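Local coordinates for tetratricopeptide TPR_2 repeat protein (Thermobaculum terrenum, PDB 5DJS), which binds uridine-5'-diphosphate and combines tetratricopeptide repeats with a GT-B fold of glycosyl transferase family 41, at residues D415-S420 and V436-A441; T423-A428 and R446-L451; S450-A455 and E459-T464. The protein carries 1 engineered substitution. All blocks are in the same frame, centred on the assembly; numbering follows the deposited sequence.

Contact 1 (D415-S420 and V436-A441); sequences DTLPYS and VTLEGA
Asp-415 and Val-436 are joined by the one hydrogen bond between 415-420 and 436-441: the amide N of Asp-415 donates to the carbonyl O of Val-436 at 2.9 Å, with an N-H...O angle of 148°. It carries on the backbone pairing of Val-436 with Ala-413, just beyond the point where strand 412-414 ends.

Van der Waals packing follows at the next residue. The CG2 methyl of Thr-437 lies 3.4 Å from CB of Asp-415 and 3.5 Å from its OD2, the two side chains meeting at a slant. Asp-415 has CG anti to its amide nitrogen (chi1 180°), a rotation that carries the carboxylate alongside this methyl. Further on, Leu-417 CD1 and Leu-438 CD2 touch at 4.3 Å, and helices 465-477 and 344-356 also pack against Leu-417.

The contact sits at the C-terminal ends of the neighbouring parallel strands 412-414 and 435-438 of the second Rossmann-like sheet of the GT-B fold, and 415-420 is the loop that leaves the first of them for helix 423-430. The Asp-415 side chain is about 6 Å from the bound uridine-5'-diphosphate.

Polar side chains also bond within and around this loop. The Asp-415 carboxylate bonds through OD2 to Thr-448 OG1 and through OD1 to the amide of Gly-421, a residue of the ligand pocket. Thr-416 OG1 donates to Tyr-419 O at 2.6 Å, approaching in the carbonyl plane, a bond that spans the cis peptide before Pro-418.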
loop_
_atom_site.group_PDB
_atom_site.type_symbol
_atom_site.label_atom_id
_atom_site.label_comp_id
_atom_site.label_asym_id
_atom_site.label_seq_id
_atom_site.Cartn_x
_atom_site.Cartn_y
_atom_site.Cartn_z
ATOM N N ASP A 415 -5.452 -9.238 -12.473
ATOM C CA ASP A 415 -4.611 -8.251 -11.778
ATOM C C ASP A 415 -4.644 -6.924 -12.515
ATOM O O ASP A 415 -4.846 -6.889 -13.728
ATOM C CB ASP A 415 -3.176 -8.765 -11.705
ATOM C CG ASP A 415 -2.224 -7.808 -11.005
ATOM O OD1 ASP A 415 -2.602 -7.269 -9.943
ATOM O OD2 ASP A 415 -1.095 -7.598 -11.526
ATOM N N THR A 416 -4.440 -5.838 -11.774
ATOM C CA THR A 416 -4.495 -4.488 -12.338
ATOM C C THR A 416 -3.184 -4.041 -12.991
ATOM O O THR A 416 -2.112 -4.601 -12.745
ATOM C CB THR A 416 -4.891 -3.464 -11.266
ATOM O OG1 THR A 416 -4.069 -3.646 -10.109
ATOM C CG2 THR A 416 -6.346 -3.647 -10.865
ATOM N N LEU A 417 -3.309 -3.038 -13.850
ATOM C CA LEU A 417 -2.181 -2.335 -14.439
ATOM C C LEU A 417 -2.530 -0.829 -14.511
ATOM O O LEU A 417 -3.714 -0.478 -14.499
ATOM C CB LEU A 417 -1.873 -2.884 -15.837
ATOM C CG LEU A 417 -3.043 -2.965 -16.833
ATOM C CD1 LEU A 417 -2.756 -2.259 -18.154
ATOM C CD2 LEU A 417 -3.424 -4.412 -17.085
ATOM N N PRO A 418 -1.537 0.067 -14.560
ATOM C CA PRO A 418 -0.098 -0.234 -14.447
ATOM C C PRO A 418 0.411 -0.519 -13.022
ATOM O O PRO A 418 1.583 -0.903 -12.866
ATOM C CB PRO A 418 0.558 1.045 -14.983
ATOM C CG PRO A 418 -0.423 2.115 -14.662
ATOM C CD PRO A 418 -1.775 1.489 -14.858
ATOM N N TYR A 419 -0.434 -0.300 -12.008
ATOM C CA TYR A 419 -0.095 -0.591 -10.621
ATOM C C TYR A 419 -0.606 -2.021 -10.328
ATOM O O TYR A 419 -1.813 -2.257 -10.123
ATOM C CB TYR A 419 -0.729 0.464 -9.702
ATOM C CG TYR A 419 -0.271 0.529 -8.242
ATOM C CD1 TYR A 419 -0.247 -0.608 -7.420
ATOM C CD2 TYR A 419 0.052 1.754 -7.647
ATOM C CE1 TYR A 419 0.124 -0.533 -6.074
ATOM C CE2 TYR A 419 0.421 1.834 -6.303
ATOM C CZ TYR A 419 0.456 0.683 -5.519
ATOM O OH TYR A 419 0.821 0.725 -4.193
ATOM N N SER A 420 0.333 -2.965 -10.293
ATOM C CA SER A 420 0.011 -4.359 -10.020
ATOM C C SER A 420 -0.303 -4.564 -8.557
ATOM O O SER A 420 0.351 -3.984 -7.682
ATOM C CB SER A 420 1.159 -5.290 -10.392
ATOM O OG SER A 420 0.891 -6.591 -9.896
ATOM N N VAL A 436 -4.162 -13.724 -13.516
ATOM C CA VAL A 436 -3.560 -13.242 -14.763
ATOM C C VAL A 436 -3.037 -11.819 -14.522
ATOM O O VAL A 436 -3.708 -11.018 -13.869
ATOM C CB VAL A 436 -4.577 -13.229 -15.921
ATOM C CG1 VAL A 436 -3.889 -12.931 -17.253
ATOM C CG2 VAL A 436 -5.329 -14.562 -16.001
ATOM N N THR A 437 -1.835 -11.521 -15.029
ATOM C CA THR A 437 -1.178 -10.219 -14.841
ATOM C C THR A 437 -0.454 -9.780 -16.094
ATOM O O THR A 437 -0.147 -10.604 -16.957
ATOM C CB THR A 437 -0.104 -10.248 -13.731
ATOM O OG1 THR A 437 1.049 -10.984 -14.169
ATOM C CG2 THR A 437 -0.619 -10.910 -12.490
ATOM N N LEU A 438 -0.175 -8.479 -16.175
ATOM C CA LEU A 438 0.823 -7.944 -17.098
ATOM C C LEU A 438 2.125 -7.697 -16.318
ATOM O O LEU A 438 2.111 -7.136 -15.222
ATOM C CB LEU A 438 0.331 -6.651 -17.749
ATOM C CG LEU A 438 1.285 -5.932 -18.721
ATOM C CD1 LEU A 438 1.573 -6.784 -19.945
ATOM C CD2 LEU A 438 0.741 -4.575 -19.152
ATOM N N GLU A 439 3.243 -8.142 -16.883
ATOM C CA GLU A 439 4.562 -7.826 -16.353
ATOM C C GLU A 439 4.946 -6.476 -16.949
ATOM O O GLU A 439 5.287 -6.391 -18.133
ATOM C CB GLU A 439 5.570 -8.927 -16.729
ATOM C CG GLU A 439 6.947 -8.779 -16.107
ATOM C CD GLU A 439 7.878 -9.935 -16.441
ATOM O OE1 GLU A 439 8.192 -10.710 -15.510
ATOM O OE2 GLU A 439 8.291 -10.068 -17.622
ATOM N N GLY A 440 4.836 -5.418 -16.140
ATOM C CA GLY A 440 5.277 -4.072 -16.527
ATOM C C GLY A 440 6.795 -3.938 -16.485
ATOM O O GLY A 440 7.471 -4.721 -15.830
ATOM N N ALA A 441 7.332 -2.951 -17.196
ATOM C CA ALA A 441 8.785 -2.727 -17.260
ATOM C C ALA A 441 9.149 -1.738 -16.166
ATOM O O ALA A 441 9.659 -0.652 -16.430
ATOM C CB ALA A 441 9.175 -2.196 -18.637
#

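Contact 2 (T423-A428 and R446-L451); sequences TTSLEA and RATSSL. With UDP (uridine-5'-diphosphate), chain E.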
loop_
_atom_site.group_PDB
_atom_site.type_symbol
_atom_site.label_atom_id
_atom_site.label_comp_id
_atom_site.label_asym_id
_atom_site.label_seq_id
_atom_site.Cartn_x
_atom_site.Cartn_y
_atom_site.Cartn_z
ATOM N N THR A 423 -0.996 -8.207 -2.361
ATOM C CA THR A 423 -1.551 -9.068 -1.331
ATOM C C THR A 423 -2.879 -9.683 -1.798
ATOM O O THR A 423 -3.181 -10.809 -1.403
ATOM C CB THR A 423 -1.580 -8.453 0.110
ATOM O OG1 THR A 423 -2.880 -8.586 0.682
ATOM C CG2 THR A 423 -1.140 -6.989 0.177
ATOM N N THR A 424 -3.634 -9.001 -2.668
ATOM C CA THR A 424 -4.861 -9.603 -3.226
ATOM C C THR A 424 -4.499 -10.778 -4.130
ATOM O O THR A 424 -5.178 -11.804 -4.132
ATOM C CB THR A 424 -5.762 -8.619 -4.020
ATOM O OG1 THR A 424 -5.090 -8.182 -5.200
ATOM C CG2 THR A 424 -6.173 -7.418 -3.185
ATOM N N SER A 425 -3.422 -10.629 -4.893
ATOM C CA SER A 425 -2.946 -11.724 -5.750
ATOM C C SER A 425 -2.508 -12.933 -4.935
ATOM O O SER A 425 -2.863 -14.069 -5.268
ATOM C CB SER A 425 -1.800 -11.256 -6.638
ATOM O OG SER A 425 -2.190 -10.072 -7.282
ATOM N N LEU A 426 -1.752 -12.679 -3.867
ATOM C CA LEU A 426 -1.322 -13.738 -2.969
ATOM C C LEU A 426 -2.532 -14.394 -2.295
ATOM O O LEU A 426 -2.591 -15.620 -2.180
ATOM C CB LEU A 426 -0.344 -13.198 -1.929
ATOM C CG LEU A 426 0.161 -14.188 -0.884
ATOM C CD1 LEU A 426 1.014 -15.276 -1.511
ATOM C CD2 LEU A 426 0.951 -13.441 0.172
ATOM N N GLU A 427 -3.497 -13.583 -1.873
ATOM C CA GLU A 427 -4.724 -14.105 -1.280
ATOM C C GLU A 427 -5.484 -15.028 -2.223
ATOM O O GLU A 427 -6.043 -16.031 -1.783
ATOM C CB GLU A 427 -5.635 -12.961 -0.827
ATOM C CG GLU A 427 -5.165 -12.291 0.459
ATOM C CD GLU A 427 -5.944 -11.043 0.804
ATOM O OE1 GLU A 427 -6.638 -10.473 -0.077
ATOM O OE2 GLU A 427 -5.855 -10.633 1.976
ATOM N N ALA A 428 -5.512 -14.679 -3.508
ATOM C CA ALA A 428 -6.160 -15.502 -4.531
ATOM C C ALA A 428 -5.493 -16.870 -4.610
ATOM O O ALA A 428 -6.163 -17.900 -4.478
ATOM C CB ALA A 428 -6.123 -14.811 -5.892
ATOM N N ARG A 446 4.951 -5.022 -11.180
ATOM C CA ARG A 446 5.607 -6.348 -11.135
ATOM C C ARG A 446 5.455 -7.137 -9.831
ATOM O O ARG A 446 6.072 -8.193 -9.683
ATOM C CB ARG A 446 7.101 -6.187 -11.438
ATOM C CG ARG A 446 7.417 -5.935 -12.898
ATOM C CD ARG A 446 8.868 -5.543 -13.068
ATOM N NE ARG A 446 9.700 -6.691 -13.389
ATOM C CZ ARG A 446 10.092 -7.048 -14.613
ATOM N NH1 ARG A 446 9.741 -6.353 -15.696
ATOM N NH2 ARG A 446 10.862 -8.120 -14.761
ATOM N N ALA A 447 4.647 -6.665 -8.890
ATOM C CA ALA A 447 4.472 -7.400 -7.636
ATOM C C ALA A 447 3.900 -8.806 -7.896
ATOM O O ALA A 447 4.327 -9.780 -7.270
ATOM C CB ALA A 447 3.581 -6.628 -6.671
ATOM N N THR A 448 2.949 -8.903 -8.824
ATOM C CA THR A 448 2.319 -10.182 -9.156
ATOM C C THR A 448 3.128 -10.972 -10.174
ATOM O O THR A 448 3.261 -12.191 -10.037
ATOM C CB THR A 448 0.904 -9.990 -9.716
ATOM O OG1 THR A 448 0.939 -9.023 -10.777
ATOM C CG2 THR A 448 0.010 -9.506 -8.691
ATOM N N SER A 449 3.662 -10.294 -11.191
ATOM C CA SER A 449 4.520 -10.972 -12.159
ATOM C C SER A 449 5.595 -11.778 -11.402
ATOM O O SER A 449 5.790 -12.951 -11.691
ATOM C CB SER A 449 5.139 -9.995 -13.178
ATOM O OG SER A 449 6.260 -9.321 -12.640
ATOM N N SER A 450 6.235 -11.158 -10.406
ATOM C CA SER A 450 7.267 -11.812 -9.597
ATOM C C SER A 450 6.705 -13.003 -8.820
ATOM O O SER A 450 7.193 -14.127 -8.958
ATOM C CB SER A 450 7.904 -10.806 -8.628
ATOM O OG SER A 450 8.894 -11.417 -7.813
ATOM N N LEU A 451 5.675 -12.742 -8.015
ATOM C CA LEU A 451 4.987 -13.778 -7.217
ATOM C C LEU A 451 4.724 -15.025 -8.055
ATOM O O LEU A 451 5.125 -16.122 -7.684
ATOM C CB LEU A 451 3.646 -13.252 -6.661
ATOM C CG LEU A 451 2.984 -13.880 -5.418
ATOM C CD1 LEU A 451 1.468 -13.829 -5.540
ATOM C CD2 LEU A 451 3.405 -15.310 -5.119
HETATM N N1 UDP E . -9.370 -6.260 2.133
HETATM C C2 UDP E . -10.525 -6.438 2.947
HETATM N N3 UDP E . -11.745 -6.159 2.451
HETATM C C4 UDP E . -11.896 -5.717 1.192
HETATM C C5 UDP E . -10.796 -5.535 0.366
HETATM C C6 UDP E . -9.529 -5.817 0.864
HETATM O O2 UDP E . -10.437 -6.850 4.129
HETATM O O4 UDP E . -13.028 -5.464 0.752
HETATM C "C1'" UDP E . -8.026 -6.570 2.668
HETATM C "C2'" UDP E . -7.432 -7.729 1.891
HETATM O "O2'" UDP E . -6.853 -8.621 2.845
HETATM C "C3'" UDP E . -6.438 -7.078 0.936
HETATM C "C4'" UDP E . -6.065 -5.749 1.592
HETATM O "O4'" UDP E . -7.097 -5.478 2.552
HETATM O "O3'" UDP E . -5.288 -7.882 0.707
HETATM C "C5'" UDP E . -5.952 -4.544 0.657
HETATM O "O5'" UDP E . -5.444 -4.874 -0.634
HETATM P PA UDP E . -5.566 -3.796 -1.838
HETATM O O1A UDP E . -4.807 -2.565 -1.404
HETATM O O2A UDP E . -7.031 -3.699 -2.199
HETATM O O3A UDP E . -4.828 -4.431 -3.132
HETATM P PB UDP E . -3.302 -4.962 -3.150
HETATM O O1B UDP E . -3.148 -5.850 -1.950
HETATM O O2B UDP E . -3.227 -5.752 -4.415
HETATM O O3B UDP E . -2.455 -3.712 -3.143
#
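Ser-425 and Thr-448 sit at the closest backbone approach, 6.5 Å between their CA atoms, where the segments 423-428 and 447-451 run in roughly the same direction, their axes 34° apart and 9.7 Å distant. The contact is buried, and no hydrogen bond joins the two helices. Leu-451 reaches across with its CD1 methyl, which rests 3.8 Å from CA of Leu-426 and makes an apolar contact with its CB at 4.1 Å; CG of Leu-451 is roughly opposite the amide nitrogen (chi1 -157°), and the branch is thereby laid against the neighbouring backbone.

Away from this packing, the first turn of helix 423-430 receives the uridine-5'-diphosphate. Thr-424 N donates to the beta-phosphate oxygen O1B at 3.3 Å, and Thr-423 N reaches the same oxygen more weakly. Thr-423 OG1 donates to the ribose O3' at 2.5 Å. Glu-427 OE2 lies 2.4 Å from O2', a doubtfully short distance, and also forms a salt bridge with Arg-400.

The start of the helix thus meets the ribose hydroxyls and the terminal phosphate, with Cys-422 and Arg-338 among the ligand's other partners, and its N-terminal end would favour the negative charge of the diphosphate.

Contact 3 (S450-A455 and E459-T464); sequences SLLRWA and ELVSRT
The guanidinium groups of Arg-453 and Arg-463 meet edge to face, their planes 76° apart. NH2 of Arg-453 stands 3.8 Å above the plane of the Arg-463 group, displaced toward its rim, while NH2 of Arg-463 lies at the edge of the Arg-453 group and in its plane. One face of the Arg-453 guanidinium is covered by Val-461, whose CG1 methyl comes within 4.0 Å of NH2. Two like charges this close would repel, but NE of Arg-453 forms a salt bridge with Glu-439 OE1, which probably offsets part of the cost. Arg-453 is fully extended from CG to NE, which takes its head across the valine at about a right angle to both partners, whereas Arg-463 bends at chi2 (130°) to bring its head back over toward Arg-453.

Deeper in, aliphatic groups carry the contact. Leu-452 and Val-461 lie alongside and point opposite ways, with CB of the leucine 3.7 Å from CG2 of the valine. The CD1 branch of Leu-452 continues to Leu-460, lying 4.1 Å from its CB and 3.8 Å from its carbonyl O. No hydrogen bond links the two segments, although they are separated by only three residues.

Leu-452 also packs on Leu-429 of helix 423-430. Ser-462 points away from 450-455 and touches helix 465-477, which also packs on Leu-460 through Leu-475.

Helix 447-454 is therefore laid against strand 461-462, an outermost strand of the parallel sheet, as the second half of the beta-alpha-beta unit 435-438, 447-454, 461-462, the repeating element of the Rossmann-like domains that make up a GT-B fold.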
loop_
_atom_site.group_PDB
_atom_site.type_symbol
_atom_site.label_atom_id
_atom_site.label_comp_id
_atom_site.label_asym_id
_atom_site.label_seq_id
_atom_site.Cartn_x
_atom_site.Cartn_y
_atom_site.Cartn_z
ATOM N N SER A 450 6.235 -11.158 -10.406
ATOM C CA SER A 450 7.267 -11.812 -9.597
ATOM C C SER A 450 6.705 -13.003 -8.820
ATOM O O SER A 450 7.193 -14.127 -8.958
ATOM C CB SER A 450 7.904 -10.806 -8.628
ATOM O OG SER A 450 8.894 -11.417 -7.813
ATOM N N LEU A 451 5.675 -12.742 -8.015
ATOM C CA LEU A 451 4.987 -13.778 -7.217
ATOM C C LEU A 451 4.724 -15.025 -8.055
ATOM O O LEU A 451 5.125 -16.122 -7.684
ATOM C CB LEU A 451 3.646 -13.252 -6.661
ATOM C CG LEU A 451 2.984 -13.880 -5.418
ATOM C CD1 LEU A 451 1.468 -13.829 -5.540
ATOM C CD2 LEU A 451 3.405 -15.310 -5.119
ATOM N N LEU A 452 4.065 -14.828 -9.196
ATOM C CA LEU A 452 3.702 -15.917 -10.096
ATOM C C LEU A 452 4.926 -16.672 -10.647
ATOM O O LEU A 452 4.936 -17.909 -10.665
ATOM C CB LEU A 452 2.829 -15.388 -11.247
ATOM C CG LEU A 452 1.432 -14.853 -10.890
ATOM C CD1 LEU A 452 0.781 -14.269 -12.124
ATOM C CD2 LEU A 452 0.530 -15.920 -10.288
ATOM N N ARG A 453 5.953 -15.942 -11.076
ATOM C CA ARG A 453 7.191 -16.573 -11.550
ATOM C C ARG A 453 7.847 -17.451 -10.461
ATOM O O ARG A 453 8.193 -18.604 -10.715
ATOM C CB ARG A 453 8.183 -15.525 -12.054
ATOM C CG ARG A 453 7.807 -14.900 -13.390
ATOM C CD ARG A 453 8.990 -14.172 -14.021
ATOM N NE ARG A 453 8.645 -13.562 -15.309
ATOM C CZ ARG A 453 8.481 -14.216 -16.469
ATOM N NH1 ARG A 453 8.619 -15.543 -16.560
ATOM N NH2 ARG A 453 8.167 -13.524 -17.566
ATOM N N TRP A 454 7.967 -16.913 -9.249
ATOM C CA TRP A 454 8.530 -17.660 -8.111
ATOM C C TRP A 454 7.684 -18.855 -7.655
ATOM O O TRP A 454 8.220 -19.769 -7.035
ATOM C CB TRP A 454 8.766 -16.740 -6.905
ATOM C CG TRP A 454 9.874 -15.749 -7.084
ATOM C CD1 TRP A 454 9.767 -14.394 -7.040
ATOM C CD2 TRP A 454 11.260 -16.035 -7.323
ATOM N NE1 TRP A 454 10.998 -13.811 -7.238
ATOM C CE2 TRP A 454 11.935 -14.795 -7.407
ATOM C CE3 TRP A 454 11.996 -17.218 -7.474
ATOM C CZ2 TRP A 454 13.313 -14.700 -7.645
ATOM C CZ3 TRP A 454 13.369 -17.128 -7.707
ATOM C CH2 TRP A 454 14.013 -15.875 -7.790
ATOM N N ALA A 455 6.382 -18.845 -7.943
ATOM C CA ALA A 455 5.493 -19.952 -7.576
ATOM C C ALA A 455 5.261 -20.961 -8.727
ATOM O O ALA A 455 4.359 -21.796 -8.642
ATOM C CB ALA A 455 4.168 -19.394 -7.071
ATOM N N GLU A 459 3.213 -19.147 -16.819
ATOM C CA GLU A 459 2.239 -19.198 -17.913
ATOM C C GLU A 459 1.072 -18.214 -17.714
ATOM O O GLU A 459 0.346 -17.929 -18.668
ATOM C CB GLU A 459 1.718 -20.628 -18.103
ATOM C CG GLU A 459 0.734 -21.080 -17.043
ATOM C CD GLU A 459 0.701 -22.580 -16.888
ATOM O OE1 GLU A 459 1.454 -23.095 -16.042
ATOM O OE2 GLU A 459 -0.075 -23.242 -17.609
ATOM N N LEU A 460 0.893 -17.708 -16.491
ATOM C CA LEU A 460 -0.083 -16.651 -16.205
ATOM C C LEU A 460 0.496 -15.218 -16.261
ATOM O O LEU A 460 -0.136 -14.273 -15.785
ATOM C CB LEU A 460 -0.717 -16.898 -14.831
ATOM C CG LEU A 460 -1.295 -18.287 -14.558
ATOM C CD1 LEU A 460 -2.033 -18.299 -13.231
ATOM C CD2 LEU A 460 -2.237 -18.718 -15.670
ATOM N N VAL A 461 1.661 -15.045 -16.880
ATOM C CA VAL A 461 2.367 -13.761 -16.887
ATOM C C VAL A 461 2.522 -13.259 -18.326
ATOM O O VAL A 461 3.362 -13.748 -19.077
ATOM C CB VAL A 461 3.753 -13.893 -16.200
ATOM C CG1 VAL A 461 4.525 -12.587 -16.258
ATOM C CG2 VAL A 461 3.586 -14.348 -14.749
ATOM N N SER A 462 1.723 -12.265 -18.699
ATOM C CA SER A 462 1.811 -11.667 -20.027
ATOM C C SER A 462 2.876 -10.585 -20.055
ATOM O O SER A 462 3.126 -9.944 -19.048
ATOM C CB SER A 462 0.465 -11.078 -20.432
ATOM O OG SER A 462 -0.008 -10.179 -19.450
ATOM N N ARG A 463 3.513 -10.421 -21.208
ATOM C CA ARG A 463 4.450 -9.326 -21.463
ATOM C C ARG A 463 3.806 -8.232 -22.334
ATOM O O ARG A 463 4.417 -7.185 -22.533
ATOM C CB ARG A 463 5.726 -9.847 -22.152
ATOM C CG ARG A 463 6.374 -11.076 -21.505
ATOM C CD ARG A 463 6.667 -12.164 -22.539
ATOM N NE ARG A 463 6.910 -13.474 -21.922
ATOM C CZ ARG A 463 8.100 -13.968 -21.559
ATOM N NH1 ARG A 463 9.235 -13.284 -21.734
ATOM N NH2 ARG A 463 8.160 -15.181 -21.002
ATOM N N THR A 464 2.609 -8.486 -22.876
ATOM C CA THR A 464 1.836 -7.491 -23.638
ATOM C C THR A 464 0.362 -7.547 -23.271
ATOM O O THR A 464 -0.133 -8.538 -22.741
ATOM C CB THR A 464 1.927 -7.709 -25.158
ATOM O OG1 THR A 464 1.393 -8.994 -25.487
ATOM C CG2 THR A 464 3.362 -7.620 -25.645
#

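Overall arrangement
From the N-terminal side, 415-420 leaves strand 412-414 and leads into helix 423-430, where contact 2 opens. The chain then returns through strand 435-438, closing contact 1 over fifteen residues, and reaches helix 447-454, closing contact 2 over seventeen. These two contacts cross, and they touch where Thr-448 OG1 meets Ser-420 OG. Contact 3 starts on Ser-450 and Leu-451, shared with contact 2, and closes a short loop onto strand 461-462. It follows contact 1 in series, yet their strands 435-438 and 461-462 are neighbours in the sheet, with a probable hydrogen bond between Ser-462 OG and Thr-437 O. Together they connect the ligand-side loop and helix with the edge of the second parallel sheet.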